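Local coordinates for protein fumarate lyase (Mesorhizobium sp., PDB 3C8T) that belongs to the fumarase/aspartase (fumarate lyase) superfamily, mostly helical enzymes that assemble as tetramers around a core of long bundled helices, at residues T144-R149 with M353-L357; K163-W167 with K247-I252; S285-I289 with Q338-M342. All coordinates share one frame; numbering follows the deposited sequence.

Interaction 1: T144-R149 with M353-L357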
ATOM      1  N   THR A 144     -13.932 -32.265 -18.934  1.00 32.23           N
ATOM      2  CA  THR A 144     -14.877 -32.191 -17.818  1.00 32.04           C
ATOM      3  C   THR A 144     -15.721 -30.878 -17.894  1.00 32.27           C
ATOM      4  O   THR A 144     -15.206 -29.763 -17.566  1.00 32.95           O
ATOM      5  CB  THR A 144     -14.113 -32.247 -16.485  1.00 32.66           C
ATOM      6  OG1 THR A 144     -13.099 -33.275 -16.528  1.00 33.33           O
ATOM      7  CG2 THR A 144     -15.071 -32.506 -15.289  1.00 32.49           C
ATOM      8  N   PRO A 145     -17.011 -30.973 -18.312  1.00 31.84           N
ATOM      9  CA  PRO A 145     -17.781 -29.725 -18.454  1.00 31.50           C
ATOM     10  C   PRO A 145     -18.240 -29.151 -17.107  1.00 30.98           C
ATOM     11  O   PRO A 145     -18.415 -29.883 -16.117  1.00 31.52           O
ATOM     12  CB  PRO A 145     -18.988 -30.125 -19.302  1.00 32.25           C
ATOM     13  CG  PRO A 145     -19.051 -31.631 -19.260  1.00 31.50           C
ATOM     14  CD  PRO A 145     -17.831 -32.169 -18.592  1.00 31.94           C
ATOM     15  N   MET A 146     -18.391 -27.836 -17.083  1.00 30.24           N
ATOM     16  CA  MET A 146     -18.824 -27.085 -15.901  1.00 29.61           C
ATOM     17  C   MET A 146     -19.353 -25.717 -16.369  1.00 29.90           C
ATOM     18  O   MET A 146     -19.117 -25.317 -17.509  1.00 29.26           O
ATOM     19  CB  MET A 146     -17.665 -26.911 -14.890  1.00 30.22           C
ATOM     20  CG  MET A 146     -16.502 -25.957 -15.325  1.00 29.03           C
ATOM     21  SD  MET A 146     -15.220 -25.894 -14.021  1.00 26.06           S
ATOM     22  CE  MET A 146     -16.083 -25.024 -12.692  1.00 29.26           C
ATOM     23  N   ALA A 147     -20.047 -24.998 -15.495  1.00 29.83           N
ATOM     24  CA  ALA A 147     -20.452 -23.623 -15.818  1.00 30.32           C
ATOM     25  C   ALA A 147     -19.236 -22.663 -15.764  1.00 30.24           C
ATOM     26  O   ALA A 147     -18.508 -22.638 -14.761  1.00 30.11           O
ATOM     27  CB  ALA A 147     -21.552 -23.180 -14.867  1.00 30.54           C
ATOM     28  N   GLY A 148     -18.993 -21.928 -16.863  1.00 29.70           N
ATOM     29  CA  GLY A 148     -18.229 -20.688 -16.850  1.00 28.11           C
ATOM     30  C   GLY A 148     -18.952 -19.632 -16.020  1.00 29.23           C
ATOM     31  O   GLY A 148     -20.185 -19.547 -16.067  1.00 29.73           O
ATOM     32  N   ARG A 149     -18.209 -18.835 -15.246  1.00 28.16           N
ATOM     33  CA  ARG A 149     -18.834 -17.782 -14.436  1.00 28.28           C
ATOM     34  C   ARG A 149     -18.242 -16.380 -14.667  1.00 28.27           C
ATOM     35  O   ARG A 149     -17.014 -16.184 -14.654  1.00 27.39           O
ATOM     36  CB  ARG A 149     -18.780 -18.150 -12.941  1.00 28.47           C
ATOM     37  CG  ARG A 149     -19.523 -19.436 -12.600  1.00 27.85           C
ATOM     38  CD  ARG A 149     -19.248 -19.915 -11.220  1.00 30.37           C
ATOM     39  NE  ARG A 149     -20.086 -21.072 -10.864  1.00 34.13           N
ATOM     40  CZ  ARG A 149     -19.656 -22.345 -10.791  1.00 35.03           C
ATOM     41  NH1 ARG A 149     -18.379 -22.659 -11.047  1.00 31.55           N
ATOM     42  NH2 ARG A 149     -20.521 -23.317 -10.482  1.00 34.60           N
ATOM     43  N   MET A 353     -20.237 -30.776 -10.769  1.00 31.09           N
ATOM     44  CA  MET A 353     -20.023 -29.848 -11.861  1.00 30.78           C
ATOM     45  C   MET A 353     -21.159 -29.918 -12.897  1.00 32.89           C
ATOM     46  O   MET A 353     -21.630 -28.890 -13.401  1.00 32.33           O
ATOM     47  CB  MET A 353     -18.643 -30.083 -12.535  1.00 29.89           C
ATOM     48  CG  MET A 353     -17.408 -29.557 -11.742  1.00 29.33           C
ATOM     49  SD  MET A 353     -15.764 -29.979 -12.443  1.00 26.11           S
ATOM     50  CE  MET A 353     -14.731 -28.975 -11.337  1.00 29.77           C
ATOM     51  N   ARG A 354     -21.528 -31.146 -13.241  1.00 35.20           N
ATOM     52  CA  ARG A 354     -22.573 -31.485 -14.216  1.00 38.02           C
ATOM     53  C   ARG A 354     -23.910 -30.982 -13.659  1.00 37.57           C
ATOM     54  O   ARG A 354     -24.699 -30.360 -14.363  1.00 37.78           O
ATOM     55  CB  ARG A 354     -22.592 -33.025 -14.373  1.00 37.14           C
ATOM     56  CG  ARG A 354     -23.254 -33.617 -15.617  1.00 42.03           C
ATOM     57  CD  ARG A 354     -23.231 -35.228 -15.678  1.00 43.24           C
ATOM     58  NE  ARG A 354     -22.292 -35.931 -14.763  1.00 50.92           N
ATOM     59  CZ  ARG A 354     -20.977 -36.108 -14.977  1.00 54.57           C
ATOM     60  NH1 ARG A 354     -20.379 -35.632 -16.084  1.00 58.25           N
ATOM     61  NH2 ARG A 354     -20.238 -36.753 -14.075  1.00 53.23           N
ATOM     62  N   GLU A 355     -24.153 -31.234 -12.376  1.00 38.07           N
ATOM     63  CA  GLU A 355     -25.385 -30.789 -11.738  1.00 39.65           C
ATOM     64  C   GLU A 355     -25.519 -29.262 -11.750  1.00 38.12           C
ATOM     65  O   GLU A 355     -26.602 -28.721 -12.040  1.00 38.11           O
ATOM     66  CB  GLU A 355     -25.460 -31.360 -10.326  1.00 39.64           C
ATOM     67  CG  GLU A 355     -26.664 -30.882  -9.462  1.00 44.20           C
ATOM     68  CD  GLU A 355     -26.572 -31.402  -8.007  1.00 45.34           C
ATOM     69  OE1 GLU A 355     -26.890 -30.625  -7.061  1.00 49.41           O
ATOM     70  OE2 GLU A 355     -26.152 -32.588  -7.815  1.00 52.67           O
ATOM     71  N   ASN A 356     -24.430 -28.548 -11.469  1.00 35.84           N
ATOM     72  CA  ASN A 356     -24.515 -27.088 -11.447  1.00 34.93           C
ATOM     73  C   ASN A 356     -24.698 -26.533 -12.881  1.00 34.75           C
ATOM     74  O   ASN A 356     -25.432 -25.570 -13.098  1.00 34.57           O
ATOM     75  CB  ASN A 356     -23.301 -26.462 -10.716  1.00 34.64           C
ATOM     76  CG  ASN A 356     -23.209 -26.903  -9.245  1.00 34.44           C
ATOM     77  OD1 ASN A 356     -24.218 -27.199  -8.617  1.00 34.96           O
ATOM     78  ND2 ASN A 356     -22.005 -26.933  -8.701  1.00 33.73           N
ATOM     79  N   LEU A 357     -24.042 -27.164 -13.843  1.00 33.73           N
ATOM     80  CA  LEU A 357     -24.185 -26.803 -15.232  1.00 34.50           C
ATOM     81  C   LEU A 357     -25.655 -26.927 -15.697  1.00 35.29           C
ATOM     82  O   LEU A 357     -26.116 -26.081 -16.441  1.00 34.25           O
ATOM     83  CB  LEU A 357     -23.185 -27.605 -16.115  1.00 33.66           C
ATOM     84  CG  LEU A 357     -23.107 -27.329 -17.632  1.00 33.62           C
ATOM     85  CD1 LEU A 357     -22.749 -25.905 -17.999  1.00 31.26           C
ATOM     86  CD2 LEU A 357     -22.174 -28.363 -18.356  1.00 33.48           C
TER
HETATM   87  O   HOH W   1     -20.456 -26.092 -13.001  1.00 29.98           O

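Interaction 2: K163-W167 with K247-I252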
ATOM      1  N   LYS A 163     -10.143 -24.113 -17.244  1.00 26.35           N
ATOM      2  CA  LYS A 163      -9.782 -23.301 -16.063  1.00 26.61           C
ATOM      3  C   LYS A 163      -8.360 -23.543 -15.586  1.00 26.18           C
ATOM      4  O   LYS A 163      -7.646 -22.603 -15.295  1.00 25.89           O
ATOM      5  CB  LYS A 163     -10.746 -23.537 -14.871  1.00 25.30           C
ATOM      6  CG  LYS A 163     -12.109 -22.903 -15.046  1.00 26.32           C
ATOM      7  CD  LYS A 163     -12.923 -22.857 -13.688  1.00 28.32           C
ATOM      8  CE  LYS A 163     -12.219 -22.022 -12.588  1.00 27.28           C
ATOM      9  NZ  LYS A 163     -11.795 -20.711 -13.200  1.00 27.81           N
ATOM     10  N   ALA A 164      -7.971 -24.810 -15.437  1.00 26.19           N
ATOM     11  CA  ALA A 164      -6.607 -25.118 -15.014  1.00 26.49           C
ATOM     12  C   ALA A 164      -5.576 -24.618 -16.030  1.00 26.87           C
ATOM     13  O   ALA A 164      -4.479 -24.206 -15.641  1.00 28.30           O
ATOM     14  CB  ALA A 164      -6.437 -26.632 -14.743  1.00 25.49           C
ATOM     15  N   ALA A 165      -5.912 -24.634 -17.325  1.00 26.74           N
ATOM     16  CA  ALA A 165      -4.971 -24.177 -18.359  1.00 26.64           C
ATOM     17  C   ALA A 165      -4.718 -22.689 -18.285  1.00 26.87           C
ATOM     18  O   ALA A 165      -3.596 -22.235 -18.597  1.00 27.29           O
ATOM     19  CB  ALA A 165      -5.447 -24.546 -19.746  1.00 26.06           C
ATOM     20  N   VAL A 166      -5.762 -21.941 -17.913  1.00 26.23           N
ATOM     21  CA  VAL A 166      -5.675 -20.503 -17.717  1.00 26.29           C
ATOM     22  C   VAL A 166      -4.718 -20.198 -16.528  1.00 27.08           C
ATOM     23  O   VAL A 166      -3.810 -19.357 -16.647  1.00 26.35           O
ATOM     24  CB  VAL A 166      -7.087 -19.916 -17.505  1.00 26.40           C
ATOM     25  CG1 VAL A 166      -7.041 -18.517 -16.801  1.00 25.97           C
ATOM     26  CG2 VAL A 166      -7.840 -19.837 -18.832  1.00 23.93           C
ATOM     27  N   TRP A 167      -4.936 -20.876 -15.401  1.00 26.38           N
ATOM     28  CA  TRP A 167      -4.074 -20.758 -14.230  1.00 27.35           C
ATOM     29  C   TRP A 167      -2.635 -21.104 -14.636  1.00 28.16           C
ATOM     30  O   TRP A 167      -1.703 -20.389 -14.320  1.00 28.10           O
ATOM     31  CB  TRP A 167      -4.516 -21.754 -13.152  1.00 27.60           C
ATOM     32  CG  TRP A 167      -5.901 -21.554 -12.559  1.00 26.82           C
ATOM     33  CD1 TRP A 167      -6.655 -20.397 -12.548  1.00 27.84           C
ATOM     34  CD2 TRP A 167      -6.634 -22.510 -11.798  1.00 27.00           C
ATOM     35  NE1 TRP A 167      -7.849 -20.613 -11.869  1.00 27.72           N
ATOM     36  CE2 TRP A 167      -7.849 -21.901 -11.395  1.00 28.20           C
ATOM     37  CE3 TRP A 167      -6.401 -23.844 -11.437  1.00 28.35           C
ATOM     38  CZ2 TRP A 167      -8.812 -22.580 -10.647  1.00 26.62           C
ATOM     39  CZ3 TRP A 167      -7.369 -24.524 -10.712  1.00 27.60           C
ATOM     40  CH2 TRP A 167      -8.567 -23.882 -10.327  1.00 28.30           C
ATOM     41  N   LYS A 247      -5.527 -15.742  -7.350  1.00 26.41           N
ATOM     42  CA  LYS A 247      -6.617 -15.899  -8.315  1.00 27.06           C
ATOM     43  C   LYS A 247      -7.202 -17.317  -8.262  1.00 27.11           C
ATOM     44  O   LYS A 247      -8.413 -17.492  -8.165  1.00 26.67           O
ATOM     45  CB  LYS A 247      -6.118 -15.560  -9.739  1.00 26.61           C
ATOM     46  CG  LYS A 247      -7.244 -15.553 -10.813  1.00 27.76           C
ATOM     47  CD  LYS A 247      -7.418 -16.945 -11.515  1.00 29.55           C
ATOM     48  CE  LYS A 247      -8.361 -16.900 -12.734  1.00 27.47           C
ATOM     49  NZ  LYS A 247      -9.805 -16.825 -12.383  1.00 26.81           N
ATOM     50  N   LEU A 248      -6.327 -18.331  -8.310  1.00 27.35           N
ATOM     51  CA  LEU A 248      -6.764 -19.704  -8.271  1.00 27.36           C
ATOM     52  C   LEU A 248      -7.278 -20.096  -6.911  1.00 27.12           C
ATOM     53  O   LEU A 248      -8.163 -20.951  -6.827  1.00 27.45           O
ATOM     54  CB  LEU A 248      -5.679 -20.657  -8.759  1.00 28.36           C
ATOM     55  CG  LEU A 248      -4.338 -20.945  -8.094  1.00 29.59           C
ATOM     56  CD1 LEU A 248      -4.481 -21.861  -6.868  1.00 28.01           C
ATOM     57  CD2 LEU A 248      -3.458 -21.608  -9.163  1.00 24.74           C
ATOM     58  N   ALA A 249      -6.786 -19.437  -5.860  1.00 27.06           N
ATOM     59  CA  ALA A 249      -7.263 -19.686  -4.488  1.00 27.05           C
ATOM     60  C   ALA A 249      -8.653 -19.147  -4.287  1.00 27.46           C
ATOM     61  O   ALA A 249      -9.433 -19.750  -3.579  1.00 27.05           O
ATOM     62  CB  ALA A 249      -6.328 -19.099  -3.447  1.00 26.51           C
ATOM     63  N   MET A 250      -8.948 -17.987  -4.895  1.00 29.51           N
ATOM     64  CA  MET A 250     -10.287 -17.437  -4.914  1.00 29.81           C
ATOM     65  C   MET A 250     -11.221 -18.437  -5.577  1.00 29.69           C
ATOM     66  O   MET A 250     -12.307 -18.716  -5.045  1.00 28.68           O
ATOM     67  CB  MET A 250     -10.372 -16.100  -5.676  1.00 30.15           C
ATOM     68  CG  MET A 250     -10.257 -14.866  -4.774  1.00 36.25           C
ATOM     69  SD  MET A 250     -11.403 -14.763  -3.330  1.00 38.39           S
ATOM     70  CE  MET A 250     -12.829 -13.962  -4.041  1.00 37.36           C
ATOM     71  N   ASP A 251     -10.806 -18.929  -6.751  1.00 29.22           N
ATOM     72  CA  ASP A 251     -11.657 -19.796  -7.550  1.00 29.20           C
ATOM     73  C   ASP A 251     -11.960 -21.073  -6.772  1.00 28.72           C
ATOM     74  O   ASP A 251     -13.097 -21.436  -6.611  1.00 29.28           O
ATOM     75  CB  ASP A 251     -11.011 -20.126  -8.915  1.00 29.02           C
ATOM     76  CG  ASP A 251     -10.945 -18.933  -9.841  1.00 29.96           C
ATOM     77  OD1 ASP A 251     -11.416 -17.848  -9.452  1.00 34.15           O
ATOM     78  OD2 ASP A 251     -10.434 -19.064 -10.977  1.00 31.40           O
ATOM     79  N   ILE A 252     -10.933 -21.735  -6.266  1.00 29.08           N
ATOM     80  CA  ILE A 252     -11.132 -22.981  -5.504  1.00 29.05           C
ATOM     81  C   ILE A 252     -11.988 -22.797  -4.241  1.00 28.52           C
ATOM     82  O   ILE A 252     -12.941 -23.534  -4.042  1.00 27.96           O
ATOM     83  CB  ILE A 252      -9.784 -23.686  -5.189  1.00 29.36           C
ATOM     84  CG1 ILE A 252      -9.189 -24.241  -6.509  1.00 28.92           C
ATOM     85  CG2 ILE A 252      -9.961 -24.785  -4.098  1.00 27.71           C
ATOM     86  CD1 ILE A 252      -7.684 -24.291  -6.531  1.00 25.67           C
TER

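Interaction 3: S285-I289 with Q338-M342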
ATOM      1  N   SER A 285      -5.542 -24.122   2.605  1.00 30.09           N
ATOM      2  CA  SER A 285      -4.477 -23.715   1.687  1.00 29.85           C
ATOM      3  C   SER A 285      -4.851 -22.389   1.033  1.00 29.30           C
ATOM      4  O   SER A 285      -4.001 -21.502   0.943  1.00 29.35           O
ATOM      5  CB  SER A 285      -4.098 -24.808   0.680  1.00 29.60           C
ATOM      6  OG  SER A 285      -3.429 -25.860   1.374  1.00 30.04           O
ATOM      7  N   CYS A 286      -6.131 -22.237   0.683  1.00 29.06           N
ATOM      8  CA  CYS A 286      -6.653 -21.012   0.064  1.00 29.65           C
ATOM      9  C   CYS A 286      -6.549 -19.854   1.065  1.00 29.17           C
ATOM     10  O   CYS A 286      -6.133 -18.750   0.689  1.00 28.75           O
ATOM     11  CB  CYS A 286      -8.095 -21.183  -0.369  1.00 28.83           C
ATOM     12  SG  CYS A 286      -8.352 -22.327  -1.750  1.00 33.69           S
ATOM     13  N   GLU A 287      -6.915 -20.114   2.328  1.00 28.20           N
ATOM     14  CA  GLU A 287      -6.735 -19.106   3.375  1.00 28.42           C
ATOM     15  C   GLU A 287      -5.294 -18.602   3.402  1.00 27.76           C
ATOM     16  O   GLU A 287      -5.070 -17.429   3.325  1.00 28.11           O
ATOM     17  CB  GLU A 287      -7.110 -19.655   4.738  1.00 28.21           C
ATOM     18  CG  GLU A 287      -6.672 -18.823   5.896  1.00 29.13           C
ATOM     19  CD  GLU A 287      -6.604 -19.611   7.198  1.00 31.07           C
ATOM     20  OE1 GLU A 287      -7.409 -20.548   7.370  1.00 35.49           O
ATOM     21  OE2 GLU A 287      -5.788 -19.272   8.079  1.00 32.58           O
ATOM     22  N   LEU A 288      -4.325 -19.507   3.477  1.00 27.91           N
ATOM     23  CA  LEU A 288      -2.917 -19.119   3.637  1.00 27.49           C
ATOM     24  C   LEU A 288      -2.416 -18.374   2.395  1.00 26.77           C
ATOM     25  O   LEU A 288      -1.697 -17.395   2.517  1.00 26.29           O
ATOM     26  CB  LEU A 288      -2.039 -20.361   3.917  1.00 27.66           C
ATOM     27  CG  LEU A 288      -2.372 -21.089   5.228  1.00 28.87           C
ATOM     28  CD1 LEU A 288      -1.708 -22.453   5.292  1.00 29.79           C
ATOM     29  CD2 LEU A 288      -1.917 -20.258   6.372  1.00 30.17           C
ATOM     30  N   ILE A 289      -2.802 -18.855   1.222  1.00 25.89           N
ATOM     31  CA  ILE A 289      -2.398 -18.256  -0.041  1.00 26.60           C
ATOM     32  C   ILE A 289      -2.899 -16.832  -0.168  1.00 26.89           C
ATOM     33  O   ILE A 289      -2.142 -15.929  -0.515  1.00 27.24           O
ATOM     34  CB  ILE A 289      -2.889 -19.075  -1.263  1.00 26.56           C
ATOM     35  CG1 ILE A 289      -2.162 -20.424  -1.338  1.00 27.28           C
ATOM     36  CG2 ILE A 289      -2.632 -18.287  -2.556  1.00 27.01           C
ATOM     37  CD1 ILE A 289      -2.614 -21.339  -2.474  1.00 24.99           C
ATOM     38  N   GLN A 338       2.005 -24.346  -0.415  1.00 30.52           N
ATOM     39  CA  GLN A 338       0.575 -24.625  -0.172  1.00 30.83           C
ATOM     40  C   GLN A 338      -0.152 -24.931  -1.480  1.00 30.20           C
ATOM     41  O   GLN A 338      -0.941 -25.862  -1.532  1.00 30.04           O
ATOM     42  CB  GLN A 338      -0.112 -23.469   0.555  1.00 30.75           C
ATOM     43  CG  GLN A 338       0.290 -23.324   2.009  1.00 33.14           C
ATOM     44  CD  GLN A 338       0.088 -24.627   2.788  1.00 32.69           C
ATOM     45  OE1 GLN A 338      -0.942 -25.267   2.668  1.00 34.52           O
ATOM     46  NE2 GLN A 338       1.080 -25.020   3.561  1.00 28.22           N
ATOM     47  N   ALA A 339       0.162 -24.176  -2.538  1.00 30.61           N
ATOM     48  CA  ALA A 339      -0.413 -24.429  -3.888  1.00 29.90           C
ATOM     49  C   ALA A 339       0.032 -25.754  -4.510  1.00 30.26           C
ATOM     50  O   ALA A 339      -0.811 -26.463  -5.068  1.00 29.60           O
ATOM     51  CB  ALA A 339      -0.141 -23.293  -4.819  1.00 29.41           C
ATOM     52  N   GLU A 340       1.328 -26.078  -4.429  1.00 31.03           N
ATOM     53  CA  GLU A 340       1.855 -27.414  -4.844  1.00 32.72           C
ATOM     54  C   GLU A 340       1.026 -28.563  -4.207  1.00 32.32           C
ATOM     55  O   GLU A 340       0.615 -29.495  -4.862  1.00 32.23           O
ATOM     56  CB  GLU A 340       3.321 -27.641  -4.385  1.00 32.64           C
ATOM     57  CG  GLU A 340       4.443 -26.931  -5.114  1.00 34.15           C
ATOM     58  CD  GLU A 340       5.810 -27.221  -4.467  1.00 35.86           C
ATOM     59  OE1 GLU A 340       6.359 -28.325  -4.702  1.00 41.26           O
ATOM     60  OE2 GLU A 340       6.346 -26.352  -3.734  1.00 36.90           O
ATOM     61  N   PHE A 341       0.843 -28.473  -2.900  1.00 32.34           N
ATOM     62  CA  PHE A 341       0.150 -29.476  -2.133  1.00 32.63           C
ATOM     63  C   PHE A 341      -1.327 -29.569  -2.510  1.00 32.20           C
ATOM     64  O   PHE A 341      -1.830 -30.657  -2.761  1.00 33.44           O
ATOM     65  CB  PHE A 341       0.288 -29.140  -0.650  1.00 32.84           C
ATOM     66  CG  PHE A 341      -0.515 -30.032   0.245  1.00 34.01           C
ATOM     67  CD1 PHE A 341      -0.059 -31.324   0.545  1.00 35.65           C
ATOM     68  CD2 PHE A 341      -1.699 -29.587   0.803  1.00 33.30           C
ATOM     69  CE1 PHE A 341      -0.807 -32.173   1.370  1.00 37.56           C
ATOM     70  CE2 PHE A 341      -2.449 -30.430   1.631  1.00 35.77           C
ATOM     71  CZ  PHE A 341      -2.000 -31.730   1.907  1.00 35.16           C
ATOM     72  N   MET A 342      -2.002 -28.416  -2.564  1.00 31.78           N
ATOM     73  CA  MET A 342      -3.422 -28.345  -2.821  1.00 30.81           C
ATOM     74  C   MET A 342      -3.760 -28.812  -4.229  1.00 31.17           C
ATOM     75  O   MET A 342      -4.689 -29.602  -4.406  1.00 31.64           O
ATOM     76  CB  MET A 342      -3.977 -26.941  -2.533  1.00 30.97           C
ATOM     77  CG  MET A 342      -5.417 -26.644  -3.078  1.00 30.57           C
ATOM     78  SD  MET A 342      -5.939 -24.970  -2.675  1.00 28.92           S
ATOM     79  CE  MET A 342      -5.089 -23.976  -3.957  1.00 25.67           C
TER

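Interaction 1: T144-R149 with M353-L357
The guanidinium of Arg149 meets Asn356 at its edge: Asn356 CB lies near the guanidinium plane, 4.2 Å from Arg149 NH2. The cation also interacts with the ring of Phe311 of the second subunit, and NH2 has two acidic partners, Glu262 of the same chain and Glu259 of the third subunit. Asn356 joins the same group, since its ND2 bonds Leu260 O and Glu262.

Away from this polar end, the direct contact between strand 145-149 and helix 353-357 is mainly apolar. The two axes approach to 6.6 Å at 51°. Leu357 reaches across with both methyls: CD2 packs on the pyrrolidine of Pro145, 3.8 Å from its CB, while CD1 rests against the Met146 carbonyl and the Ala147 amide. With CG anti to the backbone N (chi1 -177°), the Leu357 fork is held out over the strand. One turn earlier, Met353 sends an extended thioether chain across Thr144 and Met146. Its CB lies 3.6 Å from Pro145 O, and its SD stands 3.9 Å from Thr144 CG2, the two side chains meeting nearly at right angles. The side chain of Met146 sets off away from the helix, yet its CB still touches Met353 CB at 4.1 Å.

No direct hydrogen bond joins the segments. Instead a water accepts from Ala147 N at 2.8 Å and donates to Met353 O at 3.1 Å, an oxygen that also accepts the helical bond from Leu357 N.

In this strand-to-helix junction the chemistry implies a division of labour: methyls and thioethers fill the middle, one water supplies the polar link between backbones, and the arginine, probably balanced by its carboxylates, carries the junction into neighbouring subunits.

Interaction 2: K163-W167 with K247-I252
Trp167 is a knob in a hole on the facing helix, set among Lys247, Leu248, Asp251 and Ile252, in the long helical bundle that forms the core of this superfamily. The short segments 163-167 and 247-252 run roughly antiparallel, at 157°, with axes 11.2 Å apart, a separation that the bulky indole spans.

Leu248 covers one face of the indole. Its CB sits 3.6 Å from the centroid of the five-membered ring and only 8° off the normal, a CH-pi contact, while Lys163 O lies over the opposite face, toward the rim. Farther along, the six-membered ring reaches Ile252, with CH2 3.9 Å from CG1. The Lys247 chain crosses the pyrrole side nearly at a right angle.

Asp251 gathers the polar groups. Its OD2 takes three donors: Lys247 NZ, Lys163 NZ and the indole N-H. Lys163 NZ approaches Asp251 OD2 from above the carboxylate plane at 3.1 Å, whereas Lys247 NZ meets the syn lone pair of Asp251 OD2 at 2.7 Å. The shared carboxylate probably balances much of the charge of the two ammonium groups, and Glu312 of the second subunit gives Lys163 a further anionic partner.

The indole bond, with the packing on both faces, holds the ring's rotation: Trp167 NE1 reaches Asp251 OD2 at 3.1 Å, with an N-H...O angle of 159° and the oxygen almost exactly in the ring plane.

Interaction 3: S285-I289 with Q338-M342
Helices 285-289 and 338-342 run nearly antiparallel, at 158° with axes 9.8 Å apart, and come closest in backbone at Ser285 and Gln338, whose CA atoms are 5.5 Å from each other.

At that point a polar pair bridges the interface. Ser285 OG donates to Gln338 OE1 at 2.9 Å, approaching in the carbonyl plane with a C=O...donor angle of 152°. Gln338 folds to make this possible: its chain bends at chi2 (-54°), turning the amide back toward the serine. The CD1 methyl of Leu288 lies beside that amide, 3.8 Å from Gln338 CD, and so borders the hydrogen bond with hydrocarbon. The hydroxyl also faces the edge of the Phe341 ring, near its plane.

One turn along, Met342 supplies the apolar half. Its chain is extended as far as SD and then bends, placing the sulfur 3.7 Å from Cys286 SG and 3.8 Å from Ser285 CB. The terminal CE meets Ile289 CD1 at 3.9 Å. That same isoleucine methyl reaches Ala339 CB, also at 3.9 Å, while Ile289 CG1 packs against Gln338 CB. Leu245 of helix 229-255 touches both Ile289 and Ala339, adding a third helix to the cluster.

The start of helix 284-306 is tied down by Glu265, which accepts from the backbone N of both Ser285 and Cys286. Shortly before it comes segment 267-281, absent from the model and probably flexible, which carries most of the signature sequence of the superfamily. Buried antiparallel packing of long helices, here with one serine-glutamine bond set among methyls and sulfurs, is typical of the central helical bundle of the fumarase/aspartase fold.

How the interactions relate
Interaction 1 is centred about 29 Å from the chain centre, while the centres of interactions 2 and 3 lie about 14 and 13 Å from it. Interactions 1 and 2, with centres about 15 Å apart, touch where Met146 SD packs 3.8 Å from Lys163 CD, and both reach the second subunit. Interactions 2 and 3 are about 12 Å apart between centres and share a seam: Met342 CE lies 3.6 Å from Leu248 CD1, and Cys286 SG 3.8 Å from Ile252 CG2. Along the chain, both are nested within the loop that interaction 1 closes. Interaction 3 adjoins the start of helix 284-306, just after the unmodelled signature segment 267-281.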